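Local coordinates for putative peptidyl-arginine deiminase family protein (Campylobacter jejuni subsp. jejuni serotype O:2, PDB 6B10) that probably hydrolyses agmatine to N-carbamoylputrescine in polyamine biosynthesis, acting as an agmatine deiminase, at residues Tyr21-Trp33 with Glu77-Arg89. Residues are numbered along the deposited sequence; the frame is centred on the assembly and turned at random.
Sequences YLMLSLPHEKSDW and EFFKCDTNDTWIR
Strand 21-25 and strand 77-80 lie apart in one sheet, with strand 56-61 running parallel between them, and the CA atoms come closest at Ser-25 and Thr-86, 4.7 Å apart, where strand 21-25 ends and the chain after strand 77-80 has turned back over it. At the far end Tyr-21 reaches across the intervening strand: its OH gives a hydrogen bond to Glu-77 OE1 at 2.6 Å, on the syn side of a carboxylate turned 76° from the ring. Lys-132 forms a salt bridge to the same oxygen, so OE1 is gripped twice.

In the loops, Thr-86 fits between Ser-25, Leu-26 and the indole of Trp-33. With OG1 wedged between backbone N and carbonyl carbon (chi1 59°), the hydroxyl accepts from Trp-33 NE1 at 3.3 Å, tilted 23° from the indole plane, while CG2 rests on Ser-25 O and on Leu-26 O, 3.5 Å from the latter. Ser-25 OG adds only a weak bond to Asp-85 O and touches the methyl of Thr-83. Beyond it the imidazole of His-28 points NE2 at Thr-83 O, 2.8 Å away, approaching from above the carbonyl plane, in a bent bond. Trp-33 CZ2 meets Trp-87 CZ2 at 3.8 Å, the two indoles oblique to each other. Back toward the strand, Ile-88 lays CG2 against Met-23 O, 3.4 Å off.

Asp-85 OD1 accepts from the N of Trp-87, an Asx turn immediately before helix 88-91. These loops follow the C-terminal ends of strands 21-25 and 77-80, which flank strand 56-61 in a parallel run of three, consistent with the guanidine-modifying enzyme fold.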
ATOM      1  N   TYR A  21       0.173  -1.165  14.230  1.00 28.42           N
ATOM      2  CA  TYR A  21      -1.158  -1.407  13.673  1.00 28.41           C
ATOM      3  C   TYR A  21      -1.139  -1.579  12.162  1.00 28.03           C
ATOM      4  O   TYR A  21      -0.316  -0.975  11.471  1.00 27.48           O
ATOM      5  CB  TYR A  21      -2.069  -0.214  13.943  1.00 29.71           C
ATOM      6  CG  TYR A  21      -2.526  -0.027  15.375  1.00 31.46           C
ATOM      7  CD1 TYR A  21      -3.629  -0.714  15.870  1.00 31.89           C
ATOM      8  CD2 TYR A  21      -1.883   0.875  16.219  1.00 33.11           C
ATOM      9  CE1 TYR A  21      -4.068  -0.523  17.166  1.00 33.07           C
ATOM     10  CE2 TYR A  21      -2.310   1.068  17.523  1.00 33.50           C
ATOM     11  CZ  TYR A  21      -3.402   0.371  17.988  1.00 34.08           C
ATOM     12  OH  TYR A  21      -3.829   0.567  19.282  1.00 36.75           O
ATOM     13  N   LEU A  22      -2.067  -2.394  11.658  1.00 27.16           N
ATOM     14  CA  LEU A  22      -2.565  -2.236  10.298  1.00 27.67           C
ATOM     15  C   LEU A  22      -3.941  -1.571  10.393  1.00 28.39           C
ATOM     16  O   LEU A  22      -4.812  -2.002  11.155  1.00 27.34           O
ATOM     17  CB  LEU A  22      -2.664  -3.572   9.555  1.00 27.22           C
ATOM     18  CG  LEU A  22      -2.827  -3.453   8.030  1.00 27.12           C
ATOM     19  CD1 LEU A  22      -1.552  -2.955   7.370  1.00 27.20           C
ATOM     20  CD2 LEU A  22      -3.233  -4.776   7.400  1.00 26.96           C
ATOM     21  N   MET A  23      -4.129  -0.521   9.612  1.00 29.07           N
ATOM     22  CA  MET A  23      -5.333   0.277   9.691  1.00 30.07           C
ATOM     23  C   MET A  23      -6.151   0.132   8.417  1.00 30.17           C
ATOM     24  O   MET A  23      -5.609   0.171   7.315  1.00 29.55           O
ATOM     25  CB  MET A  23      -4.956   1.729   9.925  1.00 30.96           C
ATOM     26  CG  MET A  23      -4.052   1.912  11.136  1.00 32.19           C
ATOM     27  SD  MET A  23      -3.660   3.629  11.494  1.00 34.54           S
ATOM     28  CE  MET A  23      -2.903   4.153   9.962  1.00 35.06           C
ATOM     29  N   LEU A  24      -7.458  -0.051   8.582  1.00 31.00           N
ATOM     30  CA  LEU A  24      -8.382  -0.193   7.465  1.00 32.65           C
ATOM     31  C   LEU A  24      -9.646   0.639   7.687  1.00 35.25           C
ATOM     32  O   LEU A  24     -10.048   0.901   8.824  1.00 34.65           O
ATOM     33  CB  LEU A  24      -8.772  -1.663   7.278  1.00 32.49           C
ATOM     34  CG  LEU A  24      -7.622  -2.675   7.157  1.00 32.54           C
ATOM     35  CD1 LEU A  24      -7.315  -3.321   8.497  1.00 32.80           C
ATOM     36  CD2 LEU A  24      -7.926  -3.754   6.122  1.00 33.06           C
ATOM     37  N   SER A  25     -10.264   1.048   6.586  1.00 38.02           N
ATOM     38  CA  SER A  25     -11.538   1.750   6.621  1.00 39.41           C
ATOM     39  C   SER A  25     -12.623   0.831   6.070  1.00 41.24           C
ATOM     40  O   SER A  25     -12.677   0.576   4.869  1.00 40.99           O
ATOM     41  CB  SER A  25     -11.451   3.027   5.796  1.00 40.91           C
ATOM     42  OG  SER A  25     -12.692   3.707   5.789  1.00 43.84           O
ATOM     43  N   LEU A  26     -13.486   0.336   6.955  1.00 42.93           N
ATOM     44  CA  LEU A  26     -14.534  -0.611   6.574  1.00 44.58           C
ATOM     45  C   LEU A  26     -15.467  -0.094   5.478  1.00 45.77           C
ATOM     46  O   LEU A  26     -15.793   1.096   5.441  1.00 45.51           O
ATOM     47  CB  LEU A  26     -15.372  -1.009   7.790  1.00 44.14           C
ATOM     48  CG  LEU A  26     -14.683  -1.875   8.842  1.00 45.11           C
ATOM     49  CD1 LEU A  26     -15.633  -2.122  10.000  1.00 45.25           C
ATOM     50  CD2 LEU A  26     -14.203  -3.201   8.265  1.00 45.96           C
ATOM     51  N   PRO A  27     -15.880  -0.989   4.561  1.00 48.69           N
ATOM     52  CA  PRO A  27     -16.977  -0.651   3.660  1.00 51.01           C
ATOM     53  C   PRO A  27     -18.289  -0.641   4.430  1.00 51.46           C
ATOM     54  O   PRO A  27     -18.485  -1.470   5.313  1.00 50.48           O
ATOM     55  CB  PRO A  27     -16.970  -1.791   2.630  1.00 50.04           C
ATOM     56  CG  PRO A  27     -15.676  -2.504   2.816  1.00 49.84           C
ATOM     57  CD  PRO A  27     -15.311  -2.311   4.253  1.00 48.44           C
ATOM     58  N   HIS A  28     -19.160   0.307   4.112  1.00 55.89           N
ATOM     59  CA  HIS A  28     -20.477   0.383   4.743  1.00 59.36           C
ATOM     60  C   HIS A  28     -21.552   0.653   3.702  1.00 61.37           C
ATOM     61  O   HIS A  28     -21.253   1.079   2.582  1.00 60.59           O
ATOM     62  CB  HIS A  28     -20.506   1.455   5.845  1.00 58.47           C
ATOM     63  CG  HIS A  28     -19.904   2.767   5.444  1.00 58.60           C
ATOM     64  ND1 HIS A  28     -20.479   3.600   4.507  1.00 58.62           N
ATOM     65  CD2 HIS A  28     -18.784   3.399   5.869  1.00 58.32           C
ATOM     66  CE1 HIS A  28     -19.735   4.681   4.364  1.00 57.34           C
ATOM     67  NE2 HIS A  28     -18.700   4.585   5.181  1.00 57.45           N
ATOM     68  N   GLU A  29     -22.802   0.404   4.088  1.00 65.76           N
ATOM     69  CA  GLU A  29     -23.956   0.621   3.217  1.00 68.14           C
ATOM     70  C   GLU A  29     -24.221   2.111   3.023  1.00 69.63           C
ATOM     71  O   GLU A  29     -25.188   2.652   3.553  1.00 72.29           O
ATOM     72  CB  GLU A  29     -25.199  -0.057   3.803  1.00 68.80           C
ATOM     73  N   LYS A  30     -23.349   2.761   2.255  1.00 73.68           N
ATOM     74  CA  LYS A  30     -23.430   4.200   1.989  1.00 75.47           C
ATOM     75  C   LYS A  30     -22.497   4.589   0.842  1.00 78.50           C
ATOM     76  O   LYS A  30     -22.880   5.348  -0.046  1.00 79.49           O
ATOM     77  CB  LYS A  30     -23.083   5.013   3.238  1.00 75.28           C
ATOM     78  N   SER A  31     -21.272   4.069   0.876  1.00 81.40           N
ATOM     79  CA  SER A  31     -20.323   4.188  -0.235  1.00 83.08           C
ATOM     80  C   SER A  31     -20.758   3.303  -1.419  1.00 81.21           C
ATOM     81  O   SER A  31     -21.912   2.881  -1.483  1.00 82.63           O
ATOM     82  CB  SER A  31     -18.922   3.811   0.258  1.00 85.13           C
ATOM     83  OG  SER A  31     -18.905   2.483   0.758  1.00 84.95           O
ATOM     84  N   ASP A  32     -19.842   3.016  -2.346  1.00 80.01           N
ATOM     85  CA  ASP A  32     -20.172   2.259  -3.560  1.00 79.68           C
ATOM     86  C   ASP A  32     -19.890   0.755  -3.438  1.00 77.26           C
ATOM     87  O   ASP A  32     -19.481   0.118  -4.410  1.00 77.06           O
ATOM     88  CB  ASP A  32     -19.406   2.840  -4.756  1.00 81.24           C
ATOM     89  CG  ASP A  32     -19.692   4.318  -4.972  1.00 82.16           C
ATOM     90  OD1 ASP A  32     -20.878   4.711  -4.940  1.00 84.76           O
ATOM     91  OD2 ASP A  32     -18.730   5.086  -5.180  1.00 80.67           O
ATOM     92  N   TRP A  33     -20.122   0.197  -2.250  1.00 74.54           N
ATOM     93  CA  TRP A  33     -19.998  -1.242  -2.009  1.00 72.89           C
ATOM     94  C   TRP A  33     -21.369  -1.891  -1.781  1.00 73.27           C
ATOM     95  O   TRP A  33     -21.446  -3.072  -1.430  1.00 75.49           O
ATOM     96  CB  TRP A  33     -19.110  -1.498  -0.783  1.00 71.28           C
ATOM     97  CG  TRP A  33     -17.652  -1.161  -0.971  1.00 69.02           C
ATOM     98  CD1 TRP A  33     -17.013  -0.028  -0.559  1.00 67.74           C
ATOM     99  CD2 TRP A  33     -16.655  -1.977  -1.596  1.00 66.87           C
ATOM    100  NE1 TRP A  33     -15.683  -0.083  -0.895  1.00 67.12           N
ATOM    101  CE2 TRP A  33     -15.437  -1.269  -1.533  1.00 66.94           C
ATOM    102  CE3 TRP A  33     -16.675  -3.235  -2.209  1.00 66.41           C
ATOM    103  CZ2 TRP A  33     -14.245  -1.778  -2.061  1.00 66.10           C
ATOM    104  CZ3 TRP A  33     -15.490  -3.740  -2.735  1.00 66.87           C
ATOM    105  CH2 TRP A  33     -14.292  -3.011  -2.655  1.00 65.55           C
ATOM    106  N   GLU A  77      -9.021  -3.548  17.210  1.00 39.22           N
ATOM    107  CA  GLU A  77      -9.559  -2.360  17.856  1.00 39.55           C
ATOM    108  C   GLU A  77     -10.438  -1.622  16.873  1.00 41.02           C
ATOM    109  O   GLU A  77     -10.382  -1.872  15.667  1.00 40.58           O
ATOM    110  CB  GLU A  77      -8.437  -1.454  18.360  1.00 38.84           C
ATOM    111  CG  GLU A  77      -7.659  -2.071  19.508  1.00 38.61           C
ATOM    112  CD  GLU A  77      -6.429  -1.283  19.891  1.00 38.45           C
ATOM    113  OE1 GLU A  77      -6.331  -0.093  19.524  1.00 38.30           O
ATOM    114  OE2 GLU A  77      -5.562  -1.860  20.577  1.00 39.35           O
ATOM    115  N   PHE A  78     -11.255  -0.720  17.402  1.00 42.57           N
ATOM    116  CA  PHE A  78     -12.242  -0.004  16.614  1.00 45.07           C
ATOM    117  C   PHE A  78     -12.165   1.481  16.927  1.00 44.96           C
ATOM    118  O   PHE A  78     -11.797   1.865  18.032  1.00 45.17           O
ATOM    119  CB  PHE A  78     -13.643  -0.537  16.919  1.00 47.03           C
ATOM    120  CG  PHE A  78     -13.719  -2.036  16.970  1.00 48.69           C
ATOM    121  CD1 PHE A  78     -13.760  -2.783  15.800  1.00 49.72           C
ATOM    122  CD2 PHE A  78     -13.729  -2.705  18.187  1.00 51.40           C
ATOM    123  CE1 PHE A  78     -13.821  -4.165  15.840  1.00 50.05           C
ATOM    124  CE2 PHE A  78     -13.793  -4.089  18.235  1.00 51.94           C
ATOM    125  CZ  PHE A  78     -13.839  -4.820  17.059  1.00 52.01           C
ATOM    126  N   PHE A  79     -12.504   2.306  15.944  1.00 46.04           N
ATOM    127  CA  PHE A  79     -12.482   3.751  16.104  1.00 48.86           C
ATOM    128  C   PHE A  79     -13.627   4.383  15.321  1.00 52.41           C
ATOM    129  O   PHE A  79     -13.638   4.349  14.089  1.00 53.14           O
ATOM    130  CB  PHE A  79     -11.149   4.324  15.628  1.00 48.32           C
ATOM    131  CG  PHE A  79     -11.087   5.824  15.683  1.00 49.52           C
ATOM    132  CD1 PHE A  79     -10.980   6.481  16.902  1.00 50.78           C
ATOM    133  CD2 PHE A  79     -11.147   6.581  14.522  1.00 49.79           C
ATOM    134  CE1 PHE A  79     -10.930   7.865  16.961  1.00 51.08           C
ATOM    135  CE2 PHE A  79     -11.095   7.966  14.574  1.00 50.67           C
ATOM    136  CZ  PHE A  79     -10.987   8.608  15.793  1.00 50.72           C
ATOM    137  N   LYS A  80     -14.587   4.957  16.045  1.00 53.91           N
ATOM    138  CA  LYS A  80     -15.743   5.600  15.430  1.00 55.60           C
ATOM    139  C   LYS A  80     -15.316   6.864  14.693  1.00 56.87           C
ATOM    140  O   LYS A  80     -14.665   7.737  15.271  1.00 56.26           O
ATOM    141  CB  LYS A  80     -16.800   5.939  16.484  1.00 55.93           C
ATOM    142  N   CYS A  81     -15.683   6.946  13.416  1.00 58.58           N
ATOM    143  CA  CYS A  81     -15.330   8.085  12.569  1.00 60.89           C
ATOM    144  C   CYS A  81     -15.998   7.950  11.204  1.00 63.96           C
ATOM    145  O   CYS A  81     -15.943   6.885  10.590  1.00 66.18           O
ATOM    146  CB  CYS A  81     -13.813   8.166  12.394  1.00 60.74           C
ATOM    147  SG  CYS A  81     -13.260   9.377  11.182  1.00 62.66           S
ATOM    148  N   ASP A  82     -16.626   9.023  10.733  1.00 66.35           N
ATOM    149  CA  ASP A  82     -17.340   8.990   9.456  1.00 67.69           C
ATOM    150  C   ASP A  82     -16.367   8.967   8.292  1.00 68.40           C
ATOM    151  O   ASP A  82     -15.268   9.514   8.376  1.00 66.45           O
ATOM    152  CB  ASP A  82     -18.281  10.190   9.314  1.00 69.16           C
ATOM    153  CG  ASP A  82     -19.474  10.113  10.249  1.00 71.43           C
ATOM    154  OD1 ASP A  82     -19.404   9.377  11.258  1.00 73.87           O
ATOM    155  OD2 ASP A  82     -20.483  10.797   9.977  1.00 73.26           O
ATOM    156  N   THR A  83     -16.797   8.341   7.201  1.00 70.94           N
ATOM    157  CA  THR A  83     -15.980   8.188   5.999  1.00 71.48           C
ATOM    158  C   THR A  83     -16.836   7.629   4.861  1.00 71.15           C
ATOM    159  O   THR A  83     -18.020   7.342   5.044  1.00 73.12           O
ATOM    160  CB  THR A  83     -14.780   7.240   6.248  1.00 71.67           C
ATOM    161  OG1 THR A  83     -13.958   7.169   5.075  1.00 73.24           O
ATOM    162  CG2 THR A  83     -15.252   5.834   6.640  1.00 70.68           C
ATOM    163  N   ASN A  84     -16.232   7.487   3.688  1.00 71.42           N
ATOM    164  CA  ASN A  84     -16.839   6.728   2.590  1.00 71.02           C
ATOM    165  C   ASN A  84     -15.798   5.899   1.835  1.00 66.82           C
ATOM    166  O   ASN A  84     -15.955   4.686   1.693  1.00 69.50           O
ATOM    167  CB  ASN A  84     -17.636   7.637   1.640  1.00 72.55           C
ATOM    168  CG  ASN A  84     -16.876   8.886   1.228  1.00 73.99           C
ATOM    169  OD1 ASN A  84     -15.842   9.228   1.809  1.00 74.69           O
ATOM    170  ND2 ASN A  84     -17.389   9.577   0.218  1.00 75.83           N
ATOM    171  N   ASP A  85     -14.735   6.555   1.373  1.00 62.99           N
ATOM    172  CA  ASP A  85     -13.601   5.885   0.741  1.00 59.01           C
ATOM    173  C   ASP A  85     -12.986   4.861   1.703  1.00 55.50           C
ATOM    174  O   ASP A  85     -12.661   5.194   2.845  1.00 55.70           O
ATOM    175  CB  ASP A  85     -12.553   6.932   0.348  1.00 59.44           C
ATOM    176  CG  ASP A  85     -11.395   6.354  -0.448  1.00 59.76           C
ATOM    177  OD1 ASP A  85     -11.364   5.133  -0.697  1.00 59.92           O
ATOM    178  OD2 ASP A  85     -10.498   7.137  -0.824  1.00 62.16           O
ATOM    179  N   THR A  86     -12.846   3.620   1.239  1.00 50.38           N
ATOM    180  CA  THR A  86     -12.216   2.558   2.027  1.00 47.24           C
ATOM    181  C   THR A  86     -10.715   2.411   1.727  1.00 43.92           C
ATOM    182  O   THR A  86      -9.995   1.719   2.447  1.00 41.72           O
ATOM    183  CB  THR A  86     -12.896   1.202   1.772  1.00 47.61           C
ATOM    184  OG1 THR A  86     -12.813   0.875   0.380  1.00 46.63           O
ATOM    185  CG2 THR A  86     -14.352   1.247   2.201  1.00 48.30           C
ATOM    186  N   TRP A  87     -10.247   3.054   0.663  1.00 41.35           N
ATOM    187  CA  TRP A  87      -8.865   2.906   0.234  1.00 40.06           C
ATOM    188  C   TRP A  87      -7.970   3.813   1.064  1.00 36.87           C
ATOM    189  O   TRP A  87      -7.546   4.868   0.613  1.00 36.87           O
ATOM    190  CB  TRP A  87      -8.736   3.202  -1.262  1.00 41.22           C
ATOM    191  CG  TRP A  87      -9.643   2.342  -2.115  1.00 43.02           C
ATOM    192  CD1 TRP A  87     -10.665   2.772  -2.911  1.00 43.14           C
ATOM    193  CD2 TRP A  87      -9.619   0.910  -2.235  1.00 43.27           C
ATOM    194  NE1 TRP A  87     -11.270   1.702  -3.525  1.00 43.50           N
ATOM    195  CE2 TRP A  87     -10.649   0.548  -3.129  1.00 43.48           C
ATOM    196  CE3 TRP A  87      -8.826  -0.099  -1.677  1.00 43.44           C
ATOM    197  CZ2 TRP A  87     -10.906  -0.780  -3.479  1.00 43.81           C
ATOM    198  CZ3 TRP A  87      -9.084  -1.423  -2.025  1.00 43.36           C
ATOM    199  CH2 TRP A  87     -10.115  -1.748  -2.917  1.00 43.65           C
ATOM    200  N   ILE A  88      -7.696   3.381   2.291  1.00 35.21           N
ATOM    201  CA  ILE A  88      -6.959   4.203   3.255  1.00 35.10           C
ATOM    202  C   ILE A  88      -5.500   4.449   2.844  1.00 35.25           C
ATOM    203  O   ILE A  88      -4.926   5.474   3.207  1.00 36.47           O
ATOM    204  CB  ILE A  88      -7.053   3.627   4.693  1.00 34.36           C
ATOM    205  CG1 ILE A  88      -6.457   4.608   5.713  1.00 35.07           C
ATOM    206  CG2 ILE A  88      -6.358   2.281   4.807  1.00 33.89           C
ATOM    207  CD1 ILE A  88      -6.836   4.302   7.147  1.00 35.11           C
ATOM    208  N   ARG A  89      -4.905   3.527   2.086  1.00 33.70           N
ATOM    209  CA  ARG A  89      -3.571   3.739   1.509  1.00 32.90           C
ATOM    210  C   ARG A  89      -3.489   5.058   0.713  1.00 34.59           C
ATOM    211  O   ARG A  89      -2.444   5.711   0.693  1.00 35.61           O
ATOM    212  CB  ARG A  89      -3.192   2.544   0.616  1.00 31.19           C
ATOM    213  CG  ARG A  89      -1.797   2.581  -0.021  1.00 29.25           C
ATOM    214  CD  ARG A  89      -0.656   2.261   0.933  1.00 27.66           C
ATOM    215  NE  ARG A  89      -0.872   1.032   1.698  1.00 26.77           N
ATOM    216  CZ  ARG A  89      -0.039   0.573   2.633  1.00 25.30           C
ATOM    217  NH1 ARG A  89       1.090   1.211   2.898  1.00 24.93           N
ATOM    218  NH2 ARG A  89      -0.332  -0.538   3.296  1.00 24.80           N
TER